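PDB 5C82: nourseothricin acetyltransferase, which probably acetylates the streptothricin-type antibiotic nourseothricin and thereby confers resistance to it. Local coordinates for residues G28-D33 with N148-A153. The protein carries 1 engineered substitution. Residues are numbered along the deposited sequence; the frame is centred on the assembly and turned at random.
Sequences GSFTTD and NVNAPA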
ATOM      1  N   GLY A  28      -5.422  17.705 -13.790  1.00 24.11           N
ATOM      2  CA  GLY A  28      -5.003  16.310 -13.816  1.00 24.31           C
ATOM      3  C   GLY A  28      -6.012  15.372 -14.457  1.00 28.49           C
ATOM      4  O   GLY A  28      -5.882  14.148 -14.346  1.00 28.49           O
ATOM      5  N   SER A  29      -7.031  15.929 -15.140  1.00 22.36           N
ATOM      6  CA  SER A  29      -8.071  15.108 -15.754  1.00 21.41           C
ATOM      7  C   SER A  29      -7.570  14.504 -17.039  1.00 21.77           C
ATOM      8  O   SER A  29      -6.591  14.987 -17.600  1.00 20.68           O
ATOM      9  CB  SER A  29      -9.345  15.921 -15.994  1.00 24.88           C
ATOM     10  OG  SER A  29      -9.104  16.895 -16.994  1.00 35.48           O
ATOM     11  N   PHE A  30      -8.224  13.428 -17.490  1.00 17.08           N
ATOM     12  CA  PHE A  30      -7.865  12.725 -18.732  1.00 15.55           C
ATOM     13  C   PHE A  30      -9.090  12.003 -19.297  1.00 17.61           C
ATOM     14  O   PHE A  30     -10.015  11.663 -18.556  1.00 16.56           O
ATOM     15  CB  PHE A  30      -6.725  11.706 -18.475  1.00 16.60           C
ATOM     16  CG  PHE A  30      -7.072  10.597 -17.508  1.00 17.04           C
ATOM     17  CD1 PHE A  30      -6.804  10.728 -16.150  1.00 19.30           C
ATOM     18  CD2 PHE A  30      -7.609   9.395 -17.966  1.00 18.31           C
ATOM     19  CE1 PHE A  30      -7.110   9.696 -15.259  1.00 19.60           C
ATOM     20  CE2 PHE A  30      -7.888   8.351 -17.073  1.00 20.78           C
ATOM     21  CZ  PHE A  30      -7.676   8.530 -15.725  1.00 18.52           C
ATOM     22  N   THR A  31      -9.051  11.731 -20.596  1.00 13.87           N
ATOM     23  CA  THR A  31     -10.052  10.988 -21.346  1.00 14.18           C
ATOM     24  C   THR A  31      -9.322   9.760 -21.922  1.00 18.83           C
ATOM     25  O   THR A  31      -8.183   9.870 -22.387  1.00 17.81           O
ATOM     26  CB  THR A  31     -10.724  11.890 -22.390  1.00 20.36           C
ATOM     27  OG1 THR A  31     -11.342  12.991 -21.712  1.00 21.97           O
ATOM     28  CG2 THR A  31     -11.772  11.163 -23.206  1.00 14.94           C
ATOM     29  N   THR A  32      -9.949   8.590 -21.824  1.00 15.29           N
ATOM     30  CA  THR A  32      -9.336   7.364 -22.313  1.00 15.48           C
ATOM     31  C   THR A  32     -10.346   6.471 -23.033  1.00 22.14           C
ATOM     32  O   THR A  32     -11.494   6.378 -22.611  1.00 20.37           O
ATOM     33  CB  THR A  32      -8.572   6.649 -21.162  1.00 19.50           C
ATOM     34  OG1 THR A  32      -7.941   5.462 -21.657  1.00 22.87           O
ATOM     35  CG2 THR A  32      -9.455   6.335 -19.943  1.00 16.23           C
ATOM     36  N   ASP A  33      -9.892   5.810 -24.117  0.50 21.50           N
ATOM     37  CA  ASP A  33     -10.689   4.888 -24.938  0.50 21.75           C
ATOM     38  C   ASP A  33     -10.557   3.452 -24.405  0.50 25.32           C
ATOM     39  O   ASP A  33     -11.239   2.554 -24.901  0.50 24.74           O
ATOM     40  CB  ASP A  33     -10.214   4.941 -26.412  0.50 23.91           C
ATOM     41  CG  ASP A  33     -10.326   6.294 -27.092  0.50 36.21           C
ATOM     42  OD1 ASP A  33     -11.448   6.846 -27.141  0.50 37.66           O
ATOM     43  OD2 ASP A  33      -9.303   6.777 -27.620  0.50 44.22           O
ATOM     44  N   ASN A 148      -6.496   1.996 -12.218  1.00 11.95           N
ATOM     45  CA  ASN A 148      -6.631   1.053 -13.322  1.00 12.37           C
ATOM     46  C   ASN A 148      -7.300   1.690 -14.575  1.00 16.76           C
ATOM     47  O   ASN A 148      -7.090   1.222 -15.701  1.00 16.86           O
ATOM     48  CB  ASN A 148      -7.418  -0.186 -12.842  1.00 14.00           C
ATOM     49  CG  ASN A 148      -8.878   0.122 -12.662  1.00 25.68           C
ATOM     50  OD1 ASN A 148      -9.257   0.933 -11.827  1.00 16.38           O
ATOM     51  ND2 ASN A 148      -9.709  -0.380 -13.559  1.00 21.30           N
ATOM     52  N   VAL A 149      -8.116   2.731 -14.370  1.00 12.91           N
ATOM     53  CA  VAL A 149      -8.785   3.418 -15.482  1.00 13.05           C
ATOM     54  C   VAL A 149      -7.832   4.344 -16.238  1.00 18.22           C
ATOM     55  O   VAL A 149      -8.125   4.701 -17.387  1.00 17.65           O
ATOM     56  CB  VAL A 149     -10.104   4.119 -15.095  1.00 16.05           C
ATOM     57  CG1 VAL A 149     -11.143   3.097 -14.614  1.00 15.20           C
ATOM     58  CG2 VAL A 149      -9.890   5.246 -14.082  1.00 15.58           C
ATOM     59  N   ASN A 150      -6.669   4.700 -15.614  1.00 14.75           N
ATOM     60  CA  ASN A 150      -5.668   5.546 -16.270  1.00 14.68           C
ATOM     61  C   ASN A 150      -4.748   4.742 -17.218  1.00 17.84           C
ATOM     62  O   ASN A 150      -3.535   4.740 -17.039  1.00 17.47           O
ATOM     63  CB  ASN A 150      -4.871   6.401 -15.259  1.00 12.98           C
ATOM     64  CG  ASN A 150      -4.323   7.700 -15.832  1.00 23.41           C
ATOM     65  OD1 ASN A 150      -4.215   7.893 -17.033  1.00 19.16           O
ATOM     66  ND2 ASN A 150      -3.959   8.641 -14.985  1.00 19.65           N
ATOM     67  N   ALA A 151      -5.328   4.095 -18.260  1.00 15.28           N
ATOM     68  CA  ALA A 151      -4.563   3.343 -19.288  1.00 15.23           C
ATOM     69  C   ALA A 151      -3.388   4.188 -19.909  1.00 19.71           C
ATOM     70  O   ALA A 151      -2.292   3.654 -20.027  1.00 20.00           O
ATOM     71  CB  ALA A 151      -5.493   2.827 -20.388  1.00 15.33           C
ATOM     72  N   PRO A 152      -3.560   5.499 -20.239  1.00 17.65           N
ATOM     73  CA  PRO A 152      -2.418   6.277 -20.777  1.00 16.98           C
ATOM     74  C   PRO A 152      -1.234   6.502 -19.824  1.00 20.26           C
ATOM     75  O   PRO A 152      -0.106   6.555 -20.285  1.00 19.88           O
ATOM     76  CB  PRO A 152      -3.057   7.623 -21.172  1.00 18.25           C
ATOM     77  CG  PRO A 152      -4.558   7.302 -21.336  1.00 23.01           C
ATOM     78  CD  PRO A 152      -4.792   6.327 -20.220  1.00 18.86           C
ATOM     79  N   ALA A 153      -1.478   6.702 -18.518  1.00 16.29           N
ATOM     80  CA  ALA A 153      -0.395   6.883 -17.555  1.00 14.31           C
ATOM     81  C   ALA A 153       0.272   5.546 -17.355  1.00 17.60           C
ATOM     82  O   ALA A 153       1.492   5.509 -17.283  1.00 19.00           O
ATOM     83  CB  ALA A 153      -0.924   7.404 -16.230  1.00 14.43           C
TER
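Phe-30 lies flat against the side-chain amide of Asn-150, and this amide-on-ring stack, with planes only 9° apart, centres the contact between edge strand 30-32 and the start of helix 151-158 in a GNAT-type acetyltransferase. It is a worked example of how a capping residue can serve two structures at once. Asn-150 occupies the N-cap position, where its OD1 takes a weak hydrogen bond from Ala-153 N at 3.3 Å, while the amide as a whole spreads over one face of the ring. OD1 sits over the ring centre, 3.6 Å above the plane, and ND2 reaches outward over the rim, 3.3 Å from CE1 of Phe-30. CG of Asn-150 stands roughly opposite the backbone N (chi1 -153°), which lays the amide against the ring face while OD1 stays within reach of Ala-153 N.

The tight part continues into Val-149. Its carbonyl O comes up to the ring edge, near the ring plane, and also meets the methyl of Thr-32, with CG2 3.3 Å from Val-149 O. That same CG2 lies in the plane of the Phe-30 ring, at its edge, so one methyl borders both the ring edge and the carbonyl. Between these two segments the packing is looser at Val-149 CG2, 4.3 Å from Phe-30 CZ; the valine side chain also packs on Val-35 and Glu-180.

On the solvent side the fit is sparser. CG and CD of exposed Pro-152 lie against the Thr-32 side chain, while Thr-31 points away from the helix and its hydroxyl bonds to that of Thr-57 on the neighbouring strand 44-58. A bound tartrate, probably from the crystallisation liquor, lies near the Asn-150 side chain and may mark a pocket. Thr-32 OG1 hydrogen-bonds with Thr-34 O, yet it also rests 3.6 Å from Pro-152 CD.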